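Local atomic coordinates of nucleotidyltransferase (Thermus thermophilus HB8, PDB entry 1WWP), a protein that is of unknown precise function but probably acts as a substrate-binding partner of a nucleotidyltransferase. Residues Ala43-Arg46 against Gly50-Gly53; Val81-Leu86 against Arg97-Arg102. All blocks are in the same frame, centred on the assembly; numbering follows the deposited sequence.

Contact 1 of 2, residues Ala43-Arg46 against Gly50-Gly53; sequences AYLR and GLEG
Leu45 O reaches past the end of its helix to Leu51 N, a bond 3.0 Å long with an N-H...O angle of 157°. The donor approaches from above the carbonyl plane, 46° out of it. Gly50 N adds two weak bonds, one to Leu45 O and one to Arg46 O. Gly50, first to leave the helical conformation, does so with a positive phi, and this turns the backbone back beside the last turns of the helix. The chain thus turns at the C-terminal end of helix 20-49, where Leu45 O receives two successive N-H groups, that of Gly50 weakly.

The Arg46 side chain crosses that of Glu52 at a slant, the guanidinium and carboxylate planes 64° apart. Its CB lies 4.2 Å from Leu51 O, at the start of the climb. CG is anti to the backbone N, and from there the chain is fully extended to NE, which carries it across the carboxylate of Glu52. CG stands 3.7 Å from Glu52 OE1 and equally far from OE2, so the methylene touches both oxygens; CD then meets OE1 alone. Farther out, NE is 3.8 Å from Glu52 OE1. This is a long salt bridge in which no N-H points at the oxygen, and Glu52 gets there by bending its own chain at CB-CG. An exposed, loose attraction of charges is the likely outcome.

The turn rests on helix 56-66: Leu45 packs on Val59 and Leu62, while Leu51 touches Glu65 and Val66. Gln42, farther back on helix 20-49, bonds Gly53 O and so fastens the loop running between these two helices.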
ATOM      1  N   ALA A  43     -16.492  -8.347 -10.560  1.00 38.44           N
ATOM      2  CA  ALA A  43     -17.756  -7.854 -11.124  1.00 34.99           C
ATOM      3  C   ALA A  43     -18.083  -8.558 -12.424  1.00 36.52           C
ATOM      4  O   ALA A  43     -19.240  -8.885 -12.698  1.00 34.28           O
ATOM      5  CB  ALA A  43     -17.672  -6.347 -11.371  1.00 34.48           C
ATOM      6  N   TYR A  44     -17.059  -8.792 -13.236  1.00 31.54           N
ATOM      7  CA  TYR A  44     -17.264  -9.460 -14.507  1.00 29.33           C
ATOM      8  C   TYR A  44     -17.745 -10.904 -14.278  1.00 32.23           C
ATOM      9  O   TYR A  44     -18.675 -11.376 -14.928  1.00 32.83           O
ATOM     10  CB  TYR A  44     -15.962  -9.495 -15.295  1.00 31.17           C
ATOM     11  CG  TYR A  44     -16.078 -10.207 -16.623  1.00 39.03           C
ATOM     12  CD1 TYR A  44     -16.523  -9.538 -17.757  1.00 45.16           C
ATOM     13  CD2 TYR A  44     -15.751 -11.557 -16.742  1.00 47.14           C
ATOM     14  CE1 TYR A  44     -16.636 -10.186 -18.975  1.00 44.30           C
ATOM     15  CE2 TYR A  44     -15.862 -12.217 -17.958  1.00 48.09           C
ATOM     16  CZ  TYR A  44     -16.305 -11.523 -19.072  1.00 50.18           C
ATOM     17  OH  TYR A  44     -16.412 -12.164 -20.288  1.00 56.21           O
ATOM     18  N   LEU A  45     -17.069 -11.614 -13.386  1.00 32.59           N
ATOM     19  CA  LEU A  45     -17.433 -12.999 -13.102  1.00 35.71           C
ATOM     20  C   LEU A  45     -18.865 -13.038 -12.558  1.00 35.03           C
ATOM     21  O   LEU A  45     -19.640 -13.929 -12.884  1.00 33.79           O
ATOM     22  CB  LEU A  45     -16.447 -13.594 -12.092  1.00 34.63           C
ATOM     23  CG  LEU A  45     -15.079 -13.956 -12.686  1.00 31.56           C
ATOM     24  CD1 LEU A  45     -14.075 -14.142 -11.577  1.00 34.99           C
ATOM     25  CD2 LEU A  45     -15.205 -15.216 -13.562  1.00 20.87           C
ATOM     26  N   ARG A  46     -19.211 -12.041 -11.755  1.00 31.35           N
ATOM     27  CA  ARG A  46     -20.544 -11.966 -11.180  1.00 40.57           C
ATOM     28  C   ARG A  46     -21.615 -11.752 -12.242  1.00 41.78           C
ATOM     29  O   ARG A  46     -22.546 -12.545 -12.364  1.00 37.83           O
ATOM     30  CB  ARG A  46     -20.611 -10.827 -10.162  1.00 48.20           C
ATOM     31  CG  ARG A  46     -21.928 -10.752  -9.387  1.00 57.03           C
ATOM     32  CD  ARG A  46     -21.856  -9.708  -8.288  1.00 58.38           C
ATOM     33  NE  ARG A  46     -23.133  -9.552  -7.601  1.00 72.04           N
ATOM     34  CZ  ARG A  46     -23.346  -8.700  -6.600  1.00 77.06           C
ATOM     35  NH1 ARG A  46     -22.362  -7.926  -6.161  1.00 77.04           N
ATOM     36  NH2 ARG A  46     -24.550  -8.615  -6.044  1.00 80.65           N
ATOM     37  N   GLY A  50     -22.001 -15.479 -13.447  1.00 33.87           N
ATOM     38  CA  GLY A  50     -22.867 -15.857 -12.351  1.00 35.04           C
ATOM     39  C   GLY A  50     -22.024 -16.546 -11.297  1.00 41.92           C
ATOM     40  O   GLY A  50     -22.529 -17.326 -10.487  1.00 32.59           O
ATOM     41  N   LEU A  51     -20.721 -16.282 -11.339  1.00 37.69           N
ATOM     42  CA  LEU A  51     -19.800 -16.856 -10.376  1.00 39.65           C
ATOM     43  C   LEU A  51     -19.399 -15.784  -9.371  1.00 35.48           C
ATOM     44  O   LEU A  51     -19.020 -14.677  -9.744  1.00 36.46           O
ATOM     45  CB  LEU A  51     -18.558 -17.415 -11.079  1.00 40.22           C
ATOM     46  CG  LEU A  51     -18.758 -18.602 -12.029  1.00 40.23           C
ATOM     47  CD1 LEU A  51     -17.412 -18.982 -12.644  1.00 33.79           C
ATOM     48  CD2 LEU A  51     -19.347 -19.784 -11.270  1.00 42.29           C
ATOM     49  N   GLU A  52     -19.470 -16.124  -8.092  1.00 29.51           N
ATOM     50  CA  GLU A  52     -19.140 -15.185  -7.034  1.00 35.83           C
ATOM     51  C   GLU A  52     -17.833 -15.499  -6.299  1.00 40.56           C
ATOM     52  O   GLU A  52     -17.657 -16.591  -5.746  1.00 41.65           O
ATOM     53  CB  GLU A  52     -20.276 -15.166  -6.020  1.00 42.38           C
ATOM     54  CG  GLU A  52     -21.655 -15.219  -6.642  1.00 44.75           C
ATOM     55  CD  GLU A  52     -22.218 -13.845  -6.905  1.00 49.87           C
ATOM     56  OE1 GLU A  52     -21.677 -12.869  -6.339  1.00 45.84           O
ATOM     57  OE2 GLU A  52     -23.210 -13.745  -7.663  1.00 50.62           O
ATOM     58  N   GLY A  53     -16.922 -14.532  -6.285  1.00 41.56           N
ATOM     59  CA  GLY A  53     -15.656 -14.702  -5.596  1.00 41.07           C
ATOM     60  C   GLY A  53     -15.548 -13.564  -4.606  1.00 46.62           C
ATOM     61  O   GLY A  53     -15.907 -12.433  -4.936  1.00 46.51           O
TER

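Contact 2 of 2, residues Val81-Leu86 against Arg97-Arg102; sequences VDDRSL and RAIFRR
Asp83 and Arg102 carry the polar half of this contact, a salt bridge between helix 71-86 and helix 93-116. Arg102 uses a single nitrogen, NH1, for both carboxylate oxygens: it lies 2.8 Å from Asp83 OD2, but with a bent N-H...O angle of 115°, and 3.3 Å from Asp83 OD1, where the approach is nearly straight at 164°. Each bond is weak taken alone. The two flat groups are only 18° from coplanar, and the carboxylate sits at the guanidinium edge. Arg102 CD also comes within 3.0 Å of Asp83 OD1, so the chain hugs the acid before its charged end arrives. On one face of the guanidinium lies Ala98 O, 3.1 Å from Arg102 NE but badly angled for a bond. A second polar partner, Tyr106 OH, holds Asp83 OD1.

The apolar half belongs to Ile99. Its CD1 presses against the carboxylate carbon, 3.6 Å from Asp83 CG, and reaches Leu86 CB more loosely at 4.5 Å. CG1 of Ile99, anti to its carbonyl carbon, sends that methyl across to the other helix.

The helices run roughly antiparallel with short-segment axes 10.9 Å apart, a separation bridged by side chains. On helix 71-86 the neighbouring Arg84 points away from this interface and packs on Val88 of the second subunit. A leucine in place of Arg102 would probably leave the buried Asp83 carboxylate without its arginine charge partner, with the Tyr106 hydroxyl still bonded to OD1. Together, the arginine charge and the tyrosine hydroxyl probably let this acid stay ionised in its buried position between the two helices.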
ATOM      1  N   VAL A  81      -0.964 -11.451  -6.113  1.00 34.38           N
ATOM      2  CA  VAL A  81      -1.637 -11.260  -4.830  1.00 37.10           C
ATOM      3  C   VAL A  81      -0.618 -11.343  -3.695  1.00 36.11           C
ATOM      4  O   VAL A  81      -0.642 -10.532  -2.774  1.00 38.13           O
ATOM      5  CB  VAL A  81      -2.769 -12.291  -4.613  1.00 32.66           C
ATOM      6  CG1 VAL A  81      -3.356 -12.165  -3.178  1.00 36.89           C
ATOM      7  CG2 VAL A  81      -3.882 -12.048  -5.623  1.00 25.57           C
ATOM      8  N   ASP A  82       0.303 -12.298  -3.762  1.00 42.06           N
ATOM      9  CA  ASP A  82       1.300 -12.399  -2.701  1.00 40.81           C
ATOM     10  C   ASP A  82       2.230 -11.172  -2.660  1.00 37.37           C
ATOM     11  O   ASP A  82       2.564 -10.680  -1.585  1.00 39.67           O
ATOM     12  CB  ASP A  82       2.095 -13.707  -2.835  1.00 48.88           C
ATOM     13  CG  ASP A  82       1.267 -14.942  -2.442  1.00 58.05           C
ATOM     14  OD1 ASP A  82       0.362 -14.816  -1.576  1.00 57.91           O
ATOM     15  OD2 ASP A  82       1.528 -16.042  -2.983  1.00 54.44           O
ATOM     16  N   ASP A  83       2.636 -10.663  -3.817  1.00 39.22           N
ATOM     17  CA  ASP A  83       3.482  -9.469  -3.844  1.00 38.10           C
ATOM     18  C   ASP A  83       2.721  -8.270  -3.276  1.00 34.93           C
ATOM     19  O   ASP A  83       3.309  -7.357  -2.686  1.00 32.89           O
ATOM     20  CB  ASP A  83       3.919  -9.152  -5.266  1.00 45.29           C
ATOM     21  CG  ASP A  83       5.110  -9.963  -5.687  1.00 57.17           C
ATOM     22  OD1 ASP A  83       5.537  -9.819  -6.851  1.00 62.73           O
ATOM     23  OD2 ASP A  83       5.619 -10.742  -4.845  1.00 62.55           O
ATOM     24  N   ARG A  84       1.407  -8.287  -3.462  1.00 31.99           N
ATOM     25  CA  ARG A  84       0.554  -7.230  -2.961  1.00 32.84           C
ATOM     26  C   ARG A  84       0.619  -7.238  -1.423  1.00 38.96           C
ATOM     27  O   ARG A  84       0.564  -6.195  -0.778  1.00 31.55           O
ATOM     28  CB  ARG A  84      -0.875  -7.459  -3.462  1.00 35.43           C
ATOM     29  CG  ARG A  84      -1.890  -6.470  -2.917  1.00 44.47           C
ATOM     30  CD  ARG A  84      -1.582  -5.049  -3.359  1.00 38.91           C
ATOM     31  NE  ARG A  84      -2.433  -4.086  -2.677  1.00 43.19           N
ATOM     32  CZ  ARG A  84      -2.148  -3.550  -1.497  1.00 49.02           C
ATOM     33  NH1 ARG A  84      -1.025  -3.886  -0.868  1.00 42.71           N
ATOM     34  NH2 ARG A  84      -2.972  -2.667  -0.949  1.00 44.75           N
ATOM     35  N   SER A  85       0.761  -8.420  -0.831  1.00 39.87           N
ATOM     36  CA  SER A  85       0.837  -8.492   0.622  1.00 39.76           C
ATOM     37  C   SER A  85       2.216  -8.075   1.119  1.00 35.13           C
ATOM     38  O   SER A  85       2.409  -7.858   2.302  1.00 38.04           O
ATOM     39  CB  SER A  85       0.496  -9.909   1.117  1.00 47.81           C
ATOM     40  OG  SER A  85       1.446 -10.856   0.656  1.00 55.92           O
ATOM     41  N   LEU A  86       3.187  -7.949   0.218  1.00 39.01           N
ATOM     42  CA  LEU A  86       4.522  -7.540   0.639  1.00 34.39           C
ATOM     43  C   LEU A  86       4.863  -6.060   0.409  1.00 40.43           C
ATOM     44  O   LEU A  86       5.875  -5.575   0.908  1.00 34.17           O
ATOM     45  CB  LEU A  86       5.575  -8.395  -0.058  1.00 46.36           C
ATOM     46  CG  LEU A  86       5.799  -9.817   0.451  1.00 43.81           C
ATOM     47  CD1 LEU A  86       6.661 -10.575  -0.534  1.00 48.33           C
ATOM     48  CD2 LEU A  86       6.457  -9.757   1.820  1.00 48.38           C
ATOM     49  N   ARG A  97      13.181  -3.730  -4.785  1.00 52.97           N
ATOM     50  CA  ARG A  97      13.785  -3.983  -6.092  1.00 56.72           C
ATOM     51  C   ARG A  97      13.231  -5.278  -6.678  1.00 51.58           C
ATOM     52  O   ARG A  97      12.988  -5.364  -7.882  1.00 53.55           O
ATOM     53  CB  ARG A  97      15.312  -4.075  -5.969  1.00 59.87           C
ATOM     54  CG  ARG A  97      16.003  -2.729  -5.743  1.00 65.33           C
ATOM     55  CD  ARG A  97      17.492  -2.910  -5.464  1.00 66.02           C
ATOM     56  NE  ARG A  97      18.223  -1.646  -5.487  1.00 68.74           N
ATOM     57  CZ  ARG A  97      18.441  -0.929  -6.587  1.00 69.62           C
ATOM     58  NH1 ARG A  97      17.982  -1.351  -7.758  1.00 67.70           N
ATOM     59  NH2 ARG A  97      19.123   0.208  -6.518  1.00 65.53           N
ATOM     60  N   ALA A  98      13.031  -6.278  -5.819  1.00 46.30           N
ATOM     61  CA  ALA A  98      12.484  -7.572  -6.240  1.00 47.12           C
ATOM     62  C   ALA A  98      11.029  -7.436  -6.722  1.00 46.26           C
ATOM     63  O   ALA A  98      10.631  -8.079  -7.694  1.00 45.35           O
ATOM     64  CB  ALA A  98      12.565  -8.572  -5.089  1.00 47.49           C
ATOM     65  N   ILE A  99      10.229  -6.611  -6.045  1.00 43.56           N
ATOM     66  CA  ILE A  99       8.842  -6.409  -6.481  1.00 39.87           C
ATOM     67  C   ILE A  99       8.876  -5.676  -7.822  1.00 39.00           C
ATOM     68  O   ILE A  99       8.186  -6.051  -8.773  1.00 41.95           O
ATOM     69  CB  ILE A  99       8.023  -5.525  -5.495  1.00 38.47           C
ATOM     70  CG1 ILE A  99       7.925  -6.185  -4.121  1.00 42.79           C
ATOM     71  CG2 ILE A  99       6.614  -5.313  -6.044  1.00 39.00           C
ATOM     72  CD1 ILE A  99       7.144  -7.467  -4.126  1.00 49.75           C
ATOM     73  N   PHE A 100       9.693  -4.629  -7.899  1.00 39.75           N
ATOM     74  CA  PHE A 100       9.792  -3.841  -9.121  1.00 45.78           C
ATOM     75  C   PHE A 100      10.148  -4.686 -10.340  1.00 48.91           C
ATOM     76  O   PHE A 100       9.694  -4.401 -11.446  1.00 50.63           O
ATOM     77  CB  PHE A 100      10.829  -2.724  -8.973  1.00 46.26           C
ATOM     78  CG  PHE A 100      10.894  -1.812 -10.164  1.00 49.39           C
ATOM     79  CD1 PHE A 100       9.896  -0.863 -10.383  1.00 44.42           C
ATOM     80  CD2 PHE A 100      11.906  -1.951 -11.106  1.00 41.82           C
ATOM     81  CE1 PHE A 100       9.903  -0.072 -11.524  1.00 48.45           C
ATOM     82  CE2 PHE A 100      11.921  -1.160 -12.255  1.00 47.98           C
ATOM     83  CZ  PHE A 100      10.917  -0.220 -12.467  1.00 43.78           C
ATOM     84  N   ARG A 101      10.962  -5.719 -10.139  1.00 54.86           N
ATOM     85  CA  ARG A 101      11.368  -6.589 -11.242  1.00 58.14           C
ATOM     86  C   ARG A 101      10.194  -7.376 -11.814  1.00 55.44           C
ATOM     87  O   ARG A 101      10.227  -7.809 -12.969  1.00 58.29           O
ATOM     88  CB  ARG A 101      12.448  -7.575 -10.791  1.00 64.38           C
ATOM     89  CG  ARG A 101      13.768  -6.940 -10.373  1.00 75.61           C
ATOM     90  CD  ARG A 101      14.825  -8.008 -10.087  1.00 80.70           C
ATOM     91  NE  ARG A 101      14.382  -8.956  -9.065  1.00 87.37           N
ATOM     92  CZ  ARG A 101      15.084 -10.011  -8.665  1.00 89.12           C
ATOM     93  NH1 ARG A 101      16.272 -10.265  -9.200  1.00 88.13           N
ATOM     94  NH2 ARG A 101      14.597 -10.812  -7.725  1.00 88.54           N
ATOM     95  N   ARG A 102       9.152  -7.558 -11.014  1.00 50.30           N
ATOM     96  CA  ARG A 102       8.000  -8.303 -11.482  1.00 43.01           C
ATOM     97  C   ARG A 102       6.926  -7.424 -12.101  1.00 41.16           C
ATOM     98  O   ARG A 102       6.091  -7.909 -12.861  1.00 40.26           O
ATOM     99  CB  ARG A 102       7.405  -9.099 -10.327  1.00 48.00           C
ATOM    100  CG  ARG A 102       8.391 -10.070  -9.687  1.00 52.89           C
ATOM    101  CD  ARG A 102       8.133 -10.225  -8.198  1.00 50.58           C
ATOM    102  NE  ARG A 102       9.267 -10.844  -7.521  1.00 71.12           N
ATOM    103  CZ  ARG A 102       9.354 -11.028  -6.205  1.00 75.71           C
ATOM    104  NH1 ARG A 102       8.366 -10.637  -5.412  1.00 73.28           N
ATOM    105  NH2 ARG A 102      10.433 -11.608  -5.684  1.00 77.41           N
TER

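Both contacts belong to one all-helical chain and follow each other in series: contact 1 closes in the loop after helix 20-49 before contact 2 opens on helix 71-86. Their centres are 26 Å apart, on opposite sides of the chain's centre, and their nearest atoms stay about 12 Å apart, so they do not touch. Contact 1 is a local turn at the surface; contact 2 joins two successive helices, 71-86 and 93-116, and is partly buried. Helix 20-49 links them indirectly: it supplies the C-terminal end in contact 1, and farther back Phe34 and Ala26 meet Val81 and Phe100 respectively. The two thus lie toward different ends of one helical chain.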